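Local structure of microbial serine proteinases; subtilisin (Bacillus subtilis, 2GKO) at residues A[176-179]-A[180-184]; A[152-155]-A[156-160]; A[291-295]-A[296-300]. The protein hydrolyses peptide bonds in proteins as a serine endopeptidase of the subtilisin family, probably adapted to work in the cold. One frame throughout, in Å; residues are numbered along the deposited sequence.

Overall arrangement
The three contacts follow one another along the chain in the order 152-160, 176-184 and 291-300. Interaction 2 closes helix 146-157 just ahead of strand 161-165. Interaction 1 lies in the loop from that strand to strand 186-192, its parallel neighbour in the main sheet. Their centres are about 14 Å apart and they touch: N184 ND2 makes a probable hydrogen bond of 3.0 Å to D153 OD1. Interaction 3 is a calcium-binding loop after helix 271-283. Its centre lies about 18 Å from that of interaction 1 and about 29 Å from that of interaction 2, and it touches neither. Sodium and calcium thus hold two separate loops of one subtilase fold.

Interaction 1 (A[176-179]-A[180-184]); sequences IGYP and GALVN. With NA (sodium ion), chain F.
The methyl of A181 sits over one face of the Y178 ring. Its CB lies 4.0 Å from the ring centroid, displaced toward the rim on the CE1 side, in a CH-pi contact. L182 CD2 comes to the ring edge instead, 3.8 Å from Y178 CD1, and the two side chains cross at about a right angle. I176 meets this methyl from roughly the side opposite the ring. Its CG1 is anti to the backbone N (chi1 -170°), and the extended chain brings CD1 to 3.7 Å from A181 CA. The other branch of L182 packs CD1 against P179 CB. Backbone bonds set these groups in place. A181 N donates to G177 O at 2.8 Å, and L182 N to P179 O at 3.0 Å, closing a type I turn from P179 to L182. The peptide bond before P179 is cis. The turn presents G180 O and L182 O to a sodium ion, each at 2.3 Å; two waters and A185 O complete its ligands. P179 rests on I148 and L182 on T149 and V152, all of helix 146-157. The loop therefore packs on that helix as the chain passes from strand 161-165 to strand 186-192.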
# COMPACT_ATOMS: atom_id res chain seq x y z
N ILE A 176 -15.45 -4.70 -3.90
CA ILE A 176 -14.39 -4.56 -2.92
C ILE A 176 -14.24 -5.83 -2.09
O ILE A 176 -15.23 -6.46 -1.70
CB ILE A 176 -14.64 -3.30 -2.04
CG1 ILE A 176 -13.41 -3.01 -1.17
CG2 ILE A 176 -15.86 -3.47 -1.16
CD1 ILE A 176 -13.56 -1.78 -0.29
N GLY A 177 -13.00 -6.22 -1.82
CA GLY A 177 -12.71 -7.41 -1.05
C GLY A 177 -11.99 -7.07 0.24
O GLY A 177 -11.90 -5.90 0.62
N TYR A 178 -11.49 -8.12 0.88
CA TYR A 178 -10.92 -8.07 2.21
C TYR A 178 -9.42 -8.39 2.14
O TYR A 178 -9.01 -9.24 1.38
CB TYR A 178 -11.64 -9.11 3.09
CG TYR A 178 -13.09 -8.76 3.30
CD1 TYR A 178 -13.47 -7.92 4.32
CD2 TYR A 178 -14.07 -9.27 2.43
CE1 TYR A 178 -14.79 -7.60 4.51
CE2 TYR A 178 -15.39 -8.95 2.60
CZ TYR A 178 -15.75 -8.11 3.63
OH TYR A 178 -17.08 -7.77 3.80
N PRO A 179 -8.59 -7.77 2.98
CA PRO A 179 -8.98 -6.90 4.09
C PRO A 179 -9.34 -5.45 3.77
O PRO A 179 -9.68 -4.73 4.69
CB PRO A 179 -7.72 -6.93 4.98
CG PRO A 179 -6.56 -7.11 4.00
CD PRO A 179 -7.13 -8.02 2.94
N GLY A 180 -9.26 -5.02 2.51
CA GLY A 180 -9.56 -3.65 2.13
C GLY A 180 -10.88 -3.14 2.66
O GLY A 180 -10.95 -2.00 3.14
N ALA A 181 -11.91 -3.98 2.62
CA ALA A 181 -13.27 -3.58 2.98
C ALA A 181 -13.47 -3.44 4.49
O ALA A 181 -14.52 -2.99 4.92
CB ALA A 181 -14.26 -4.59 2.44
N LEU A 182 -12.48 -3.83 5.28
CA LEU A 182 -12.57 -3.69 6.73
C LEU A 182 -12.59 -2.25 7.17
O LEU A 182 -11.94 -1.39 6.58
CB LEU A 182 -11.42 -4.39 7.42
CG LEU A 182 -11.37 -5.88 7.20
CD1 LEU A 182 -10.14 -6.44 7.85
CD2 LEU A 182 -12.65 -6.55 7.73
N VAL A 183 -13.33 -1.96 8.23
CA VAL A 183 -13.43 -0.58 8.67
C VAL A 183 -12.07 -0.02 9.15
O VAL A 183 -11.83 1.17 9.04
CB VAL A 183 -14.56 -0.40 9.73
CG1 VAL A 183 -14.12 -0.91 11.10
CG2 VAL A 183 -15.00 1.04 9.78
N ASN A 184 -11.20 -0.90 9.64
CA ASN A 184 -9.88 -0.49 10.13
C ASN A 184 -8.75 -0.71 9.12
O ASN A 184 -7.59 -0.67 9.50
CB ASN A 184 -9.57 -1.19 11.46
CG ASN A 184 -10.43 -0.66 12.60
OD1 ASN A 184 -10.82 0.51 12.59
ND2 ASN A 184 -10.75 -1.52 13.57
NA NA F . -11.57 -0.33 4.54
O HOH W 1 -11.36 1.69 3.32
O HOH W 2 -13.87 -0.03 4.10

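Interaction 2 (A[152-155]-A[156-160]); sequences VDYA and YDKGV
Y154 and K158, one helical turn apart, meet because of their torsions. With chi1 at 175° the Y154 ring carbon points opposite the backbone N. The lysine CG is anti to its carbonyl carbon (chi1 -69°), and its chain bends at chi3 and chi4. This carries CD over a face of the Y154 ring, with CE beyond it toward the hydroxyl. CD lies 4.1 Å from the ring centroid in a CH-pi contact, and CE reaches 3.2 Å from Y154 OH. Both polar ends have partners on helix 112-129: Y154 OH is hydrogen-bonded to D124 and K158 NZ to T127, and R120 makes a cation-pi contact with the Y154 ring. A leucine in place of this tyrosine would probably cost D124 its hydroxyl partner and leave the K158 methylenes without the ring that steadies them.

Main-chain bonds continue the helix. Y156 N donates to V152 O and D157 N to D153 O. K158 N donates to Y154 O at 3.2 Å and makes a weak bond to A155 O. A water bridges Y154 O and D157 OD2, donating to the carboxylate at 2.7 Å. A155 CB packs on V160 CB at 4.0 Å.

The helix ends in a Schellman motif. V160 N donates to A155 O at 3.0 Å, and G159 N donates to Y156 O. G159 has a positive phi of 101°, where a side chain would jam against the preceding carbonyl. The cap ends helix 146-157 and leads the chain to strand 161-165 of the beta-alpha-beta unit begun by strand 133-137, part of the subtilisin core.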
# COMPACT_ATOMS: atom_id res chain seq x y z
N VAL A 152 -6.22 -7.49 12.09
CA VAL A 152 -6.27 -6.08 11.67
C VAL A 152 -6.76 -5.19 12.79
O VAL A 152 -6.17 -4.15 13.08
CB VAL A 152 -7.12 -5.89 10.39
CG1 VAL A 152 -7.47 -4.43 10.13
CG2 VAL A 152 -6.40 -6.48 9.18
N ASP A 153 -7.85 -5.60 13.43
CA ASP A 153 -8.41 -4.83 14.52
C ASP A 153 -7.44 -4.73 15.70
O ASP A 153 -7.30 -3.67 16.30
CB ASP A 153 -9.74 -5.44 14.97
CG ASP A 153 -10.83 -5.37 13.89
OD1 ASP A 153 -10.78 -4.45 13.04
OD2 ASP A 153 -11.77 -6.21 13.85
N TYR A 154 -6.78 -5.83 16.01
CA TYR A 154 -5.77 -5.90 17.07
C TYR A 154 -4.64 -4.91 16.81
O TYR A 154 -4.27 -4.11 17.67
CB TYR A 154 -5.25 -7.32 17.14
CG TYR A 154 -4.11 -7.58 18.09
CD1 TYR A 154 -4.35 -7.89 19.43
CD2 TYR A 154 -2.78 -7.58 17.65
CE1 TYR A 154 -3.30 -8.15 20.29
CE2 TYR A 154 -1.73 -7.86 18.51
CZ TYR A 154 -2.00 -8.13 19.83
OH TYR A 154 -0.97 -8.41 20.69
N ALA A 155 -4.09 -4.97 15.61
CA ALA A 155 -3.00 -4.06 15.24
C ALA A 155 -3.42 -2.60 15.22
O ALA A 155 -2.69 -1.74 15.68
CB ALA A 155 -2.41 -4.48 13.89
N TYR A 156 -4.61 -2.31 14.69
CA TYR A 156 -5.12 -0.96 14.62
C TYR A 156 -5.31 -0.37 16.00
O TYR A 156 -4.93 0.75 16.24
CB TYR A 156 -6.44 -0.93 13.86
CG TYR A 156 -6.89 0.43 13.42
CD1 TYR A 156 -7.78 1.16 14.18
CD2 TYR A 156 -6.43 0.99 12.23
CE1 TYR A 156 -8.22 2.39 13.76
CE2 TYR A 156 -6.86 2.22 11.82
CZ TYR A 156 -7.75 2.93 12.58
OH TYR A 156 -8.19 4.16 12.14
N ASP A 157 -5.84 -1.17 16.92
CA ASP A 157 -5.94 -0.80 18.33
C ASP A 157 -4.59 -0.48 18.97
O ASP A 157 -4.51 0.36 19.87
CB ASP A 157 -6.63 -1.92 19.12
CG ASP A 157 -6.63 -1.67 20.62
OD1 ASP A 157 -7.47 -0.83 21.05
OD2 ASP A 157 -5.85 -2.22 21.43
N LYS A 158 -3.54 -1.16 18.51
CA LYS A 158 -2.17 -0.91 18.98
C LYS A 158 -1.48 0.26 18.28
O LYS A 158 -0.32 0.57 18.59
CB LYS A 158 -1.33 -2.18 18.85
CG LYS A 158 -1.75 -3.28 19.81
CD LYS A 158 -0.87 -4.49 19.66
CE LYS A 158 -0.70 -5.23 20.97
NZ LYS A 158 0.49 -4.76 21.70
N GLY A 159 -2.18 0.92 17.37
CA GLY A 159 -1.70 2.14 16.76
C GLY A 159 -1.11 1.98 15.37
O GLY A 159 -0.54 2.93 14.83
N VAL A 160 -1.21 0.78 14.81
CA VAL A 160 -0.69 0.48 13.48
C VAL A 160 -1.68 1.01 12.44
O VAL A 160 -2.90 0.86 12.59
CB VAL A 160 -0.45 -1.04 13.29
CG1 VAL A 160 0.01 -1.38 11.88
CG2 VAL A 160 0.55 -1.54 14.31
O HOH W 3 -5.04 -4.56 20.41

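Interaction 3 (A[291-295]-A[296-300]); sequences NSAGS and GDDIA. With CA (calcium ion), chain D.
Metal bonds dominate where G294 and D298 meet. A calcium ion is held by G294 O, G296 O and D298 OD2, each at 2.3 Å, and by a water at 2.4 Å. D286 OD1 and I287 O, from earlier in the chain, complete the set of six. G294 O and D298 OD2 come within 3.0 Å of each other because both bind the metal.

One hydrogen bond links the two arms of the loop. G294 N donates to D298 OD2 at 3.1 Å, nearly straight at 169°, but from above the carboxylate plane. OD2 thus serves both metal and amide. CG of D298 stands between the backbone N and the carbonyl carbon (chi1 60°), which turns the carboxylate inward to the ion. The second oxygen, OD1, bonds S301 OG and takes a weak bond from A300 N, so both ends of the group are fixed.

Van der Waals packing joins the rest. S292 CB meets I299 CG1 at 3.6 Å, and the apolar pair A293 CB and A300 CB meets at 4.0 Å. At the bend, G296 has a positive phi; a side chain there would clash with S295 O.

Three main-chain carbonyls, one carboxylate oxygen each from D286 and D298, and a water surround the cation. The calcium probably offsets the negative charge of the two carboxylates, which would otherwise repel. It joins G294, G296 and D298 to D286 and I287.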
# COMPACT_ATOMS: atom_id res chain seq x y z
N ASN A 291 -15.43 4.24 -14.24
CA ASN A 291 -16.79 3.76 -14.05
C ASN A 291 -17.24 4.00 -12.62
O ASN A 291 -16.56 3.64 -11.69
CB ASN A 291 -16.89 2.26 -14.36
CG ASN A 291 -16.60 1.91 -15.83
OD1 ASN A 291 -16.04 2.69 -16.59
ND2 ASN A 291 -16.99 0.71 -16.21
N SER A 292 -18.39 4.66 -12.47
CA SER A 292 -18.99 5.00 -11.17
C SER A 292 -18.25 6.10 -10.40
O SER A 292 -18.59 6.39 -9.26
CB SER A 292 -19.19 3.76 -10.25
OG SER A 292 -19.97 2.78 -10.90
N ALA A 293 -17.25 6.71 -11.02
CA ALA A 293 -16.62 7.88 -10.42
C ALA A 293 -17.46 9.11 -10.74
O ALA A 293 -18.06 9.20 -11.81
CB ALA A 293 -15.21 8.06 -10.94
N GLY A 294 -17.50 10.04 -9.80
CA GLY A 294 -18.12 11.33 -10.04
C GLY A 294 -17.77 12.31 -8.96
O GLY A 294 -16.85 12.13 -8.18
N SER A 295 -18.53 13.39 -8.90
CA SER A 295 -18.30 14.41 -7.90
C SER A 295 -18.43 13.83 -6.51
O SER A 295 -19.35 13.07 -6.22
CB SER A 295 -19.27 15.57 -8.11
OG SER A 295 -19.11 16.08 -9.43
N GLY A 296 -17.49 14.20 -5.65
CA GLY A 296 -17.49 13.78 -4.28
C GLY A 296 -17.00 12.36 -4.02
O GLY A 296 -16.27 11.77 -4.82
N ASP A 297 -17.40 11.85 -2.88
CA ASP A 297 -16.98 10.55 -2.39
C ASP A 297 -17.75 9.49 -3.18
O ASP A 297 -18.98 9.44 -3.10
CB ASP A 297 -17.29 10.49 -0.89
CG ASP A 297 -17.11 9.14 -0.29
OD1 ASP A 297 -17.74 8.91 0.75
OD2 ASP A 297 -16.37 8.25 -0.80
N ASP A 298 -17.04 8.65 -3.94
CA ASP A 298 -17.70 7.67 -4.81
C ASP A 298 -17.12 6.27 -4.65
O ASP A 298 -16.08 6.08 -4.02
CB ASP A 298 -17.71 8.14 -6.27
CG ASP A 298 -16.33 8.34 -6.82
OD1 ASP A 298 -15.61 7.34 -6.91
OD2 ASP A 298 -15.88 9.43 -7.22
N ILE A 299 -17.83 5.29 -5.19
CA ILE A 299 -17.45 3.89 -4.97
C ILE A 299 -16.22 3.47 -5.78
O ILE A 299 -15.61 2.44 -5.48
CB ILE A 299 -18.61 2.90 -5.26
CG1 ILE A 299 -19.04 2.98 -6.73
CG2 ILE A 299 -19.77 3.14 -4.30
CD1 ILE A 299 -20.11 1.97 -7.08
N ALA A 300 -15.87 4.24 -6.80
CA ALA A 300 -14.70 3.94 -7.62
C ALA A 300 -13.40 4.38 -6.99
O ALA A 300 -12.40 3.67 -7.03
CB ALA A 300 -14.85 4.57 -8.97
CA CA D . -15.11 11.58 -6.84
O HOH W 4 -13.21 10.75 -5.56